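Local coordinates for tudor domain-containing protein 1 (Homo sapiens, PDB 5M9N), which binds Piwi proteins carrying methylated arginines and probably acts in the piRNA pathway that represses transposable elements during spermatogenesis, at residues 80-85 with 105-110; 99-104 with 117-122; 162-167 with 211-216; 178-183 with 190-195. All coordinates share one frame; numbering follows the deposited sequence.

In the fold
The chain is an extended Tudor domain, with a small Tudor barrel at one end and a second beta domain at the other. Contacts 1 and 2 belong to the barrel, their centres about 15 Å apart; both use strand 99-109, and they touch where Pro83 and Ile85 pack on Val104. Contact 2 is the one that meets the bound peptide, through Tyr100, Tyr117, Tyr120 and Asn122. Contacts 3 and 4 lie in the other half, with centres about 17 Å apart and nearest atoms about 9 Å apart; helix 162-172 of contact 3 runs on in sequence to strand 177-184 of contact 4. Contact 4 is centred about 23 Å from contact 2 and about 35 Å from contact 1.

Contact 1: 80-85 with 105-110; sequences DFYPAI and LAYASE. With EDO (1,2-ethanediol), chain D.
Tyr107 is the hub of this surface contact, in which the loop leading into strand 88-92 lies against the later part of strand 99-109 in the Tudor barrel. Its hydroxyl donates a hydrogen bond to Pro83 O, with OH 2.7 Å from the carbonyl oxygen. The donor lies in the carbonyl plane and meets a lone pair, with a C=O...donor angle of 137°, while the oxygen sits at the edge of the Tyr107 ring. The same hydroxyl touches the proline ring, where Pro83 CD is 3.4 Å from Tyr107 OH. It also reaches Tyr82, whose CA is 3.3 Å from that oxygen. The two tyrosine side chains cross at about a right angle, and the CE1 edge of the Tyr82 ring meets Glu110 O at 3.8 Å, near the ring plane. On the other flank, Ile85 bends back to the strand: chi1 and chi2 of -58° and -42° carry CD1 to 3.7 Å from Tyr107 CD1, near the ring plane, and equally close to Ala106 CA. Its other branch, CG2, rests against Leu105 O at 3.6 Å. The strand here contains a classic beta bulge, Leu105 and Ala106 both facing Leu114 on strand 112-117. Val104 of the same strand also lies against the loop, and Pro83 CD lies over the centre of one face of the Phe81 ring. A 1,2-ethanediol, probably from the crystallisation liquor, makes weak hydrogen bonds to the backbone of Phe81 and touches Tyr82 OH through its carbon C1.

Contact 2: 99-104 with 117-122; sequences WYRASV and YVDYGN
Arg101 grips Asp119 side-on with two nitrogens: NE reaches OD2 at 2.9 Å and NH2 reaches OD1 at 2.9 Å, each oxygen using its syn lone pair. The guanidinium and carboxylate planes lie only 26° apart, although NE meets OD2 somewhat out of the guanidinium plane. Beside this salt bridge, Val118 N donates to Arg101 O (3.1 Å), and Val118 CG2 packs on Arg101 CB at 3.6 Å. One water links Arg101 N to the carboxylate at Asp119 OD2; a second bridges the backbones, from Arg101 O to Asp119 N. Tyr100 turns an edge toward the face of Tyr120, its CD1 3.5 Å from Tyr120 CE1 and the planes at 90°; its CB rests on Tyr117 CD1 at 3.6 Å. Further out, Gln144 N binds Asp119 OD1, and the carbonyls of Leu138 and Leu141 accept from Arg101 NH1, so the ion pair is fixed from both ends. Asp96 and Glu124 hold the hydroxyls of Tyr100 and Tyr117. Tyr117 O accepts from Tyr120 N and Gly121 N, two bonds within the turn that carries Tyr120. The three tyrosines, with Asn122, pack on a modified side chain of the bound peptide: an aromatic cage of the kind with which Tudor domains such as this one bind methylated arginine.

Contact 3: 162-167 with 211-216; sequences PEAICL and AGFAVG
Phe213 has CG anti to its carbonyl carbon (chi1 -55°), which turns the ring to helix 162-172. Leu167 answers from the helix: chi1 of 176° helps direct its CD2 branch to the rim of that ring, where it lies in plane, 3.5 Å from Phe213 CE2. Ala164, one turn earlier, lies over a face instead. Its CA is 4.2 Å from the ring centroid and 20° off the ring normal, a CH-pi contact, and its CB touches Phe213 CB at 3.7 Å. Ala211 O lies above the centre of the opposite face, so the ring is sandwiched between the helix and the carbonyl of its own chain. Ala211 follows helix 204-210, and Gly212, at positive phi, is the first residue beyond that helix to depart from helical angles; the reversal delivers Phe213 to its place just ahead of strand 214-216, which pairs antiparallel with strand 153-155 in a two-stranded sheet. The turn after helix 204-210 thus sets the ring against helix 162-172, and Leu167 also packs on Leu208 of helix 204-210. The same Leu167 CD2 meets Ala211 CB at 4.0 Å. At the solvent side Glu163 crosses the ring at about a right angle, and its aliphatic CG makes the approach, 3.7 Å from Phe213 CZ. No hydrogen bond links the two segments; Phe213 bonds to the backbone of Ser156 and Gly212 O to its OG.

Contact 4: 178-183 with 190-195; sequences TVKVVD and LVELID
The carboxylate of Glu192 is met from above its plane, where Lys180 NZ lies 3.3 Å from OE1 and 35° out of that plane, in a salt bridge that is also a long hydrogen bond. The two side chains run side by side and point the same way: Lys180, with its CG anti to the backbone N (chi1 179°), stretches out almost fully before bending at its last torsion. They lie on the same face as Thr178, Asp183, Leu190 and Ile194. The other face is apolar: Val179 CG1 meets Val191 CG1 at 3.5 Å, and Val179 CG2 lies alongside Leu193 CD2 at 4.0 Å. Between the faces runs the ladder of an antiparallel beta hairpin. Thr178 with Ile194 and Lys180 with Glu192 are hydrogen-bonded pairs, each joined by two bonds, with Glu192 N 2.8 Å from Lys180 O. Val179 with Leu193 and Val181 with Val191 are non-hydrogen-bonded pairs. Then the register slips by one in a classic beta bulge: Val182 and Asp183 both face Leu190, whose carbonyl O takes a bond from Val182 N at 2.8 Å and a weak one from Asp183 N. Leu190 N returns a bond to Asp183 O, closing the rung beyond the bulge. The hairpin is flanked by strand 36-44, bonded to Val179 at Phe37, and by strand 146-150, bonded to Val191 at Val149, while Phe50 and Cys52 of strand 49-54 pack against its apolar face.

Contact 1: 80-85 with 105-110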
# COMPACT_ATOMS: atom_id res chain seq x y z
N ASP A 80 -21.44 0.84 17.75
CA ASP A 80 -20.79 -0.12 18.65
C ASP A 80 -19.73 -1.00 17.95
O ASP A 80 -19.30 -2.00 18.51
CB ASP A 80 -21.84 -0.97 19.42
CG ASP A 80 -21.44 -1.24 20.90
OD1 ASP A 80 -20.23 -1.45 21.21
OD2 ASP A 80 -22.36 -1.25 21.77
N PHE A 81 -19.27 -0.62 16.74
CA PHE A 81 -18.11 -1.30 16.11
C PHE A 81 -16.82 -0.62 16.57
O PHE A 81 -16.57 0.56 16.33
CB PHE A 81 -18.23 -1.39 14.58
CG PHE A 81 -17.10 -2.16 13.95
CD1 PHE A 81 -16.77 -3.45 14.39
CD2 PHE A 81 -16.32 -1.58 12.93
CE1 PHE A 81 -15.70 -4.17 13.81
CE2 PHE A 81 -15.26 -2.29 12.36
CZ PHE A 81 -14.96 -3.58 12.79
N TYR A 82 -16.03 -1.39 17.30
CA TYR A 82 -14.81 -0.97 17.87
C TYR A 82 -13.83 -2.07 17.56
O TYR A 82 -13.60 -2.96 18.40
CB TYR A 82 -14.93 -0.75 19.40
CG TYR A 82 -15.72 0.47 19.77
CD1 TYR A 82 -15.12 1.71 19.89
CD2 TYR A 82 -17.09 0.37 20.02
CE1 TYR A 82 -15.87 2.84 20.22
CE2 TYR A 82 -17.85 1.48 20.36
CZ TYR A 82 -17.24 2.72 20.46
OH TYR A 82 -18.02 3.81 20.80
N PRO A 83 -13.18 -2.00 16.38
CA PRO A 83 -12.12 -2.95 16.07
C PRO A 83 -10.90 -2.81 16.97
O PRO A 83 -10.65 -1.72 17.50
CB PRO A 83 -11.80 -2.63 14.61
CG PRO A 83 -12.13 -1.19 14.45
CD PRO A 83 -13.38 -1.03 15.29
N ALA A 84 -10.16 -3.91 17.11
CA ALA A 84 -8.94 -3.93 17.87
C ALA A 84 -7.82 -3.46 17.02
O ALA A 84 -7.93 -3.53 15.76
CB ALA A 84 -8.64 -5.33 18.42
N ILE A 85 -6.73 -3.02 17.68
CA ILE A 85 -5.51 -2.62 17.02
C ILE A 85 -5.01 -3.81 16.25
O ILE A 85 -4.98 -4.89 16.77
CB ILE A 85 -4.39 -2.08 17.95
CG1 ILE A 85 -4.88 -0.86 18.77
CG2 ILE A 85 -3.12 -1.76 17.16
CD1 ILE A 85 -5.69 0.15 18.01
N LEU A 105 -4.63 0.96 12.82
CA LEU A 105 -3.25 1.18 13.29
C LEU A 105 -3.21 1.68 14.75
O LEU A 105 -2.32 1.34 15.44
CB LEU A 105 -2.46 2.12 12.40
CG LEU A 105 -2.43 1.74 10.89
CD1 LEU A 105 -1.73 2.83 10.15
CD2 LEU A 105 -1.74 0.43 10.73
N ALA A 106 -4.22 2.43 15.16
CA ALA A 106 -4.24 3.15 16.43
C ALA A 106 -5.56 3.86 16.55
O ALA A 106 -6.18 4.28 15.54
CB ALA A 106 -3.08 4.17 16.52
N TYR A 107 -6.04 4.03 17.79
CA TYR A 107 -7.15 4.93 17.98
C TYR A 107 -6.59 6.34 18.12
O TYR A 107 -5.65 6.57 18.91
CB TYR A 107 -8.00 4.53 19.21
CG TYR A 107 -9.03 3.51 18.87
CD1 TYR A 107 -8.66 2.24 18.54
CD2 TYR A 107 -10.39 3.82 18.90
CE1 TYR A 107 -9.60 1.28 18.17
CE2 TYR A 107 -11.35 2.88 18.56
CZ TYR A 107 -10.94 1.60 18.17
OH TYR A 107 -11.89 0.62 17.85
N ALA A 108 -7.17 7.29 17.39
CA ALA A 108 -6.83 8.72 17.55
C ALA A 108 -7.62 9.43 18.66
O ALA A 108 -7.17 10.42 19.20
CB ALA A 108 -7.04 9.46 16.27
N SER A 109 -8.82 8.96 18.91
CA SER A 109 -9.62 9.41 20.07
C SER A 109 -10.50 8.22 20.42
O SER A 109 -10.37 7.11 19.87
CB SER A 109 -10.48 10.63 19.65
OG SER A 109 -11.37 10.29 18.55
N GLU A 110 -11.49 8.47 21.25
CA GLU A 110 -12.45 7.43 21.57
C GLU A 110 -13.31 7.07 20.39
O GLU A 110 -13.81 5.98 20.38
CB GLU A 110 -13.37 7.85 22.73
CG GLU A 110 -12.60 8.18 24.00
CD GLU A 110 -12.16 6.95 24.78
OE1 GLU A 110 -12.21 5.83 24.25
OE2 GLU A 110 -11.80 7.10 25.98
C1 EDO D . -19.03 3.48 17.22
O1 EDO D . -19.49 2.40 16.41
C2 EDO D . -20.06 4.60 17.25
O2 EDO D . -20.50 4.87 15.92

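Contact 2: 99-104 with 117-122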
# COMPACT_ATOMS: atom_id res chain seq x y z
N TRP A 99 -15.49 2.12 -0.27
CA TRP A 99 -15.08 1.21 0.76
C TRP A 99 -13.80 0.46 0.33
O TRP A 99 -13.70 -0.00 -0.80
CB TRP A 99 -16.20 0.24 1.04
CG TRP A 99 -17.32 0.91 1.83
CD1 TRP A 99 -18.50 1.41 1.30
CD2 TRP A 99 -17.38 1.17 3.22
NE1 TRP A 99 -19.27 1.94 2.27
CE2 TRP A 99 -18.62 1.81 3.47
CE3 TRP A 99 -16.52 0.90 4.30
CZ2 TRP A 99 -19.02 2.19 4.74
CZ3 TRP A 99 -16.91 1.31 5.57
CH2 TRP A 99 -18.17 1.94 5.79
N TYR A 100 -12.85 0.39 1.24
CA TYR A 100 -11.52 -0.20 1.00
C TYR A 100 -11.17 -1.09 2.16
O TYR A 100 -11.73 -0.92 3.25
CB TYR A 100 -10.49 0.93 0.82
CG TYR A 100 -10.70 1.75 -0.44
CD1 TYR A 100 -10.15 1.40 -1.65
CD2 TYR A 100 -11.48 2.88 -0.40
CE1 TYR A 100 -10.43 2.16 -2.83
CE2 TYR A 100 -11.73 3.64 -1.49
CZ TYR A 100 -11.21 3.27 -2.73
OH TYR A 100 -11.49 4.12 -3.74
N ARG A 101 -10.21 -1.99 1.96
CA ARG A 101 -9.67 -2.79 3.06
C ARG A 101 -8.65 -1.99 3.87
O ARG A 101 -7.82 -1.22 3.36
CB ARG A 101 -9.15 -4.11 2.55
CG ARG A 101 -10.20 -4.87 1.78
CD ARG A 101 -9.79 -6.25 1.43
NE ARG A 101 -8.51 -6.31 0.72
CZ ARG A 101 -8.02 -7.41 0.20
NH1 ARG A 101 -8.65 -8.56 0.27
NH2 ARG A 101 -6.86 -7.38 -0.40
N ALA A 102 -8.75 -2.09 5.20
CA ALA A 102 -7.95 -1.22 6.00
C ALA A 102 -7.53 -1.91 7.30
O ALA A 102 -8.29 -2.68 7.86
CB ALA A 102 -8.68 0.05 6.31
N SER A 103 -6.28 -1.65 7.68
CA SER A 103 -5.70 -2.12 8.96
C SER A 103 -5.91 -1.07 10.01
O SER A 103 -5.60 0.07 9.80
CB SER A 103 -4.22 -2.32 8.76
OG SER A 103 -3.66 -2.93 9.88
N VAL A 104 -6.39 -1.46 11.19
CA VAL A 104 -6.54 -0.52 12.30
C VAL A 104 -5.19 -0.24 12.96
O VAL A 104 -4.62 -1.14 13.55
CB VAL A 104 -7.52 -1.12 13.29
CG1 VAL A 104 -7.71 -0.21 14.51
CG2 VAL A 104 -8.84 -1.41 12.59
N TYR A 117 -4.63 1.85 4.34
CA TYR A 117 -5.34 1.18 3.24
C TYR A 117 -4.45 0.12 2.68
O TYR A 117 -3.43 0.42 2.01
CB TYR A 117 -5.78 2.17 2.19
CG TYR A 117 -6.85 3.10 2.71
CD1 TYR A 117 -8.15 2.66 2.89
CD2 TYR A 117 -6.55 4.40 3.12
CE1 TYR A 117 -9.13 3.49 3.37
CE2 TYR A 117 -7.52 5.22 3.60
CZ TYR A 117 -8.82 4.76 3.77
OH TYR A 117 -9.81 5.63 4.24
N VAL A 118 -4.78 -1.13 2.97
CA VAL A 118 -3.82 -2.21 2.75
C VAL A 118 -3.61 -2.57 1.25
O VAL A 118 -2.68 -3.27 0.85
CB VAL A 118 -4.21 -3.48 3.47
CG1 VAL A 118 -4.08 -3.29 4.96
CG2 VAL A 118 -5.59 -3.99 3.06
N ASP A 119 -4.47 -2.08 0.44
CA ASP A 119 -4.33 -2.33 -1.03
C ASP A 119 -3.72 -1.18 -1.79
O ASP A 119 -3.46 -1.31 -3.06
CB ASP A 119 -5.70 -2.66 -1.54
CG ASP A 119 -6.18 -3.98 -1.06
OD1 ASP A 119 -5.40 -5.00 -1.11
OD2 ASP A 119 -7.37 -4.01 -0.71
N TYR A 120 -3.42 -0.08 -1.08
CA TYR A 120 -3.01 1.16 -1.72
C TYR A 120 -1.82 1.77 -1.06
O TYR A 120 -0.99 2.38 -1.75
CB TYR A 120 -4.15 2.22 -1.84
CG TYR A 120 -5.20 1.80 -2.78
CD1 TYR A 120 -6.19 0.92 -2.37
CD2 TYR A 120 -5.19 2.23 -4.11
CE1 TYR A 120 -7.13 0.46 -3.23
CE2 TYR A 120 -6.13 1.75 -5.02
CZ TYR A 120 -7.11 0.88 -4.56
OH TYR A 120 -8.06 0.33 -5.35
N GLY A 121 -1.73 1.73 0.27
CA GLY A 121 -0.60 2.21 0.97
C GLY A 121 -0.70 3.53 1.67
O GLY A 121 0.20 3.89 2.49
N ASN A 122 -1.78 4.25 1.42
CA ASN A 122 -2.05 5.48 2.10
C ASN A 122 -2.75 5.19 3.44
O ASN A 122 -3.02 4.03 3.79
CB ASN A 122 -2.83 6.45 1.17
CG ASN A 122 -4.19 5.94 0.82
OD1 ASN A 122 -4.36 4.80 0.44
ND2 ASN A 122 -5.18 6.74 1.07
O HOH W 1 -9.28 -2.08 -0.58
O HOH W 2 -7.00 -0.67 0.90

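Contact 3: 162-167 with 211-216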
# COMPACT_ATOMS: atom_id res chain seq x y z
N PRO A 162 12.71 16.32 1.44
CA PRO A 162 11.52 16.39 0.57
C PRO A 162 11.83 16.65 -0.88
O PRO A 162 11.01 16.33 -1.74
CB PRO A 162 10.70 17.57 1.15
CG PRO A 162 11.64 18.30 2.06
CD PRO A 162 12.62 17.28 2.56
N GLU A 163 13.00 17.23 -1.14
CA GLU A 163 13.50 17.34 -2.48
C GLU A 163 13.92 16.03 -3.13
O GLU A 163 13.76 15.86 -4.34
CB GLU A 163 14.69 18.29 -2.52
CG GLU A 163 15.12 18.55 -3.95
CD GLU A 163 15.82 19.87 -4.15
OE1 GLU A 163 16.32 20.42 -3.14
OE2 GLU A 163 15.87 20.33 -5.33
N ALA A 164 14.55 15.13 -2.37
CA ALA A 164 14.90 13.81 -2.90
C ALA A 164 13.61 13.06 -3.22
O ALA A 164 13.48 12.44 -4.26
CB ALA A 164 15.73 13.01 -1.91
N ILE A 165 12.68 13.14 -2.28
CA ILE A 165 11.37 12.51 -2.40
C ILE A 165 10.55 13.04 -3.61
O ILE A 165 9.91 12.26 -4.32
CB ILE A 165 10.63 12.70 -1.07
CG1 ILE A 165 11.33 11.88 0.04
CG2 ILE A 165 9.17 12.30 -1.18
CD1 ILE A 165 11.13 12.47 1.43
N CYS A 166 10.59 14.35 -3.80
CA CYS A 166 10.01 15.01 -4.96
C CYS A 166 10.55 14.44 -6.27
O CYS A 166 9.81 14.09 -7.15
CB CYS A 166 10.34 16.50 -4.90
SG CYS A 166 9.51 17.46 -6.16
N LEU A 167 11.87 14.35 -6.34
CA LEU A 167 12.54 13.79 -7.48
C LEU A 167 12.15 12.35 -7.73
O LEU A 167 11.89 12.00 -8.87
CB LEU A 167 14.05 13.87 -7.29
CG LEU A 167 14.86 13.22 -8.43
CD1 LEU A 167 14.60 13.90 -9.78
CD2 LEU A 167 16.33 13.22 -8.11
N ALA A 211 22.28 12.56 -8.60
CA ALA A 211 21.79 13.90 -8.20
C ALA A 211 22.29 14.39 -6.84
O ALA A 211 21.93 15.50 -6.43
CB ALA A 211 20.28 13.93 -8.23
N GLY A 212 23.08 13.59 -6.13
CA GLY A 212 23.60 13.98 -4.83
C GLY A 212 22.86 13.35 -3.67
O GLY A 212 23.48 12.98 -2.68
N PHE A 213 21.54 13.18 -3.81
CA PHE A 213 20.64 12.91 -2.70
C PHE A 213 20.94 11.58 -2.00
O PHE A 213 20.72 11.45 -0.79
CB PHE A 213 19.17 12.94 -3.13
CG PHE A 213 18.76 14.23 -3.82
CD1 PHE A 213 18.97 15.46 -3.22
CD2 PHE A 213 18.18 14.21 -5.09
CE1 PHE A 213 18.59 16.65 -3.85
CE2 PHE A 213 17.82 15.39 -5.73
CZ PHE A 213 18.02 16.60 -5.11
N ALA A 214 21.48 10.62 -2.74
CA ALA A 214 21.79 9.32 -2.19
C ALA A 214 23.25 9.01 -2.24
O ALA A 214 23.96 9.57 -3.03
CB ALA A 214 21.03 8.26 -2.96
N VAL A 215 23.66 8.08 -1.38
CA VAL A 215 25.01 7.49 -1.36
C VAL A 215 24.88 5.96 -1.39
O VAL A 215 23.86 5.41 -0.93
CB VAL A 215 25.85 7.96 -0.12
CG1 VAL A 215 26.20 9.45 -0.19
CG2 VAL A 215 25.15 7.64 1.20
N GLY A 216 25.90 5.28 -1.90
CA GLY A 216 25.87 3.83 -2.11
C GLY A 216 25.95 2.95 -0.86
O GLY A 216 26.50 3.36 0.16

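Contact 4: 178-183 with 190-195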
# COMPACT_ATOMS: atom_id res chain seq x y z
N THR A 178 9.25 -1.25 -13.92
CA THR A 178 9.67 -2.61 -13.61
C THR A 178 10.20 -2.61 -12.16
O THR A 178 11.16 -1.92 -11.83
CB THR A 178 10.73 -3.13 -14.58
OG1 THR A 178 10.19 -3.09 -15.92
CG2 THR A 178 11.11 -4.53 -14.24
N VAL A 179 9.56 -3.40 -11.30
CA VAL A 179 9.99 -3.60 -9.91
C VAL A 179 10.70 -4.91 -9.86
O VAL A 179 10.13 -5.92 -10.25
CB VAL A 179 8.76 -3.69 -8.97
CG1 VAL A 179 9.19 -3.90 -7.52
CG2 VAL A 179 7.94 -2.43 -9.10
N LYS A 180 11.95 -4.91 -9.41
CA LYS A 180 12.72 -6.11 -9.28
C LYS A 180 13.05 -6.35 -7.81
O LYS A 180 13.66 -5.48 -7.20
CB LYS A 180 14.00 -5.94 -10.11
CG LYS A 180 14.95 -7.11 -10.08
CD LYS A 180 16.03 -6.85 -11.11
CE LYS A 180 17.30 -7.63 -10.88
NZ LYS A 180 18.47 -6.83 -11.32
N VAL A 181 12.69 -7.52 -7.29
CA VAL A 181 12.95 -7.88 -5.89
C VAL A 181 14.42 -8.30 -5.75
O VAL A 181 14.84 -9.29 -6.35
CB VAL A 181 12.02 -9.01 -5.40
CG1 VAL A 181 12.20 -9.25 -3.90
CG2 VAL A 181 10.55 -8.71 -5.73
N VAL A 182 15.20 -7.51 -5.01
CA VAL A 182 16.60 -7.82 -4.72
C VAL A 182 16.70 -8.72 -3.46
O VAL A 182 17.56 -9.62 -3.42
CB VAL A 182 17.39 -6.54 -4.45
CG1 VAL A 182 18.83 -6.86 -4.12
CG2 VAL A 182 17.30 -5.57 -5.61
N ASP A 183 15.90 -8.45 -2.43
CA ASP A 183 15.91 -9.23 -1.17
C ASP A 183 14.58 -9.12 -0.42
O ASP A 183 13.80 -8.22 -0.72
CB ASP A 183 17.00 -8.70 -0.22
CG ASP A 183 17.33 -9.66 0.97
OD1 ASP A 183 17.05 -10.90 0.90
OD2 ASP A 183 17.91 -9.14 1.96
N LEU A 190 13.11 -5.33 -0.59
CA LEU A 190 14.13 -4.48 -1.12
C LEU A 190 14.03 -4.62 -2.64
O LEU A 190 14.09 -5.71 -3.14
CB LEU A 190 15.51 -4.97 -0.66
CG LEU A 190 16.68 -4.03 -0.91
CD1 LEU A 190 16.63 -2.74 -0.11
CD2 LEU A 190 18.02 -4.75 -0.64
N VAL A 191 13.93 -3.52 -3.36
CA VAL A 191 13.66 -3.59 -4.82
C VAL A 191 14.52 -2.60 -5.60
O VAL A 191 15.02 -1.62 -5.04
CB VAL A 191 12.17 -3.27 -5.17
CG1 VAL A 191 11.21 -4.33 -4.64
CG2 VAL A 191 11.79 -1.87 -4.75
N GLU A 192 14.70 -2.88 -6.89
CA GLU A 192 15.16 -1.88 -7.83
C GLU A 192 13.95 -1.42 -8.59
O GLU A 192 13.05 -2.23 -8.84
CB GLU A 192 16.15 -2.46 -8.83
CG GLU A 192 17.58 -2.50 -8.36
CD GLU A 192 18.44 -3.37 -9.25
OE1 GLU A 192 17.98 -3.74 -10.34
OE2 GLU A 192 19.57 -3.69 -8.86
N LEU A 193 13.91 -0.15 -8.94
CA LEU A 193 12.85 0.43 -9.76
C LEU A 193 13.48 0.86 -11.08
O LEU A 193 14.36 1.71 -11.07
CB LEU A 193 12.26 1.65 -9.10
CG LEU A 193 11.54 1.47 -7.75
CD1 LEU A 193 10.96 2.81 -7.35
CD2 LEU A 193 10.48 0.40 -7.86
N ILE A 194 12.98 0.32 -12.19
CA ILE A 194 13.62 0.51 -13.49
C ILE A 194 12.57 0.94 -14.49
O ILE A 194 11.60 0.23 -14.72
CB ILE A 194 14.31 -0.78 -13.97
CG1 ILE A 194 15.35 -1.24 -12.93
CG2 ILE A 194 15.03 -0.57 -15.30
CD1 ILE A 194 15.65 -2.72 -13.00
N ASP A 195 12.76 2.12 -15.07
CA ASP A 195 11.85 2.60 -16.06
C ASP A 195 12.47 2.17 -17.41
O ASP A 195 13.53 2.63 -17.80
CB ASP A 195 11.68 4.10 -15.96
CG ASP A 195 10.74 4.66 -17.06
OD1 ASP A 195 10.07 3.86 -17.80
OD2 ASP A 195 10.71 5.90 -17.18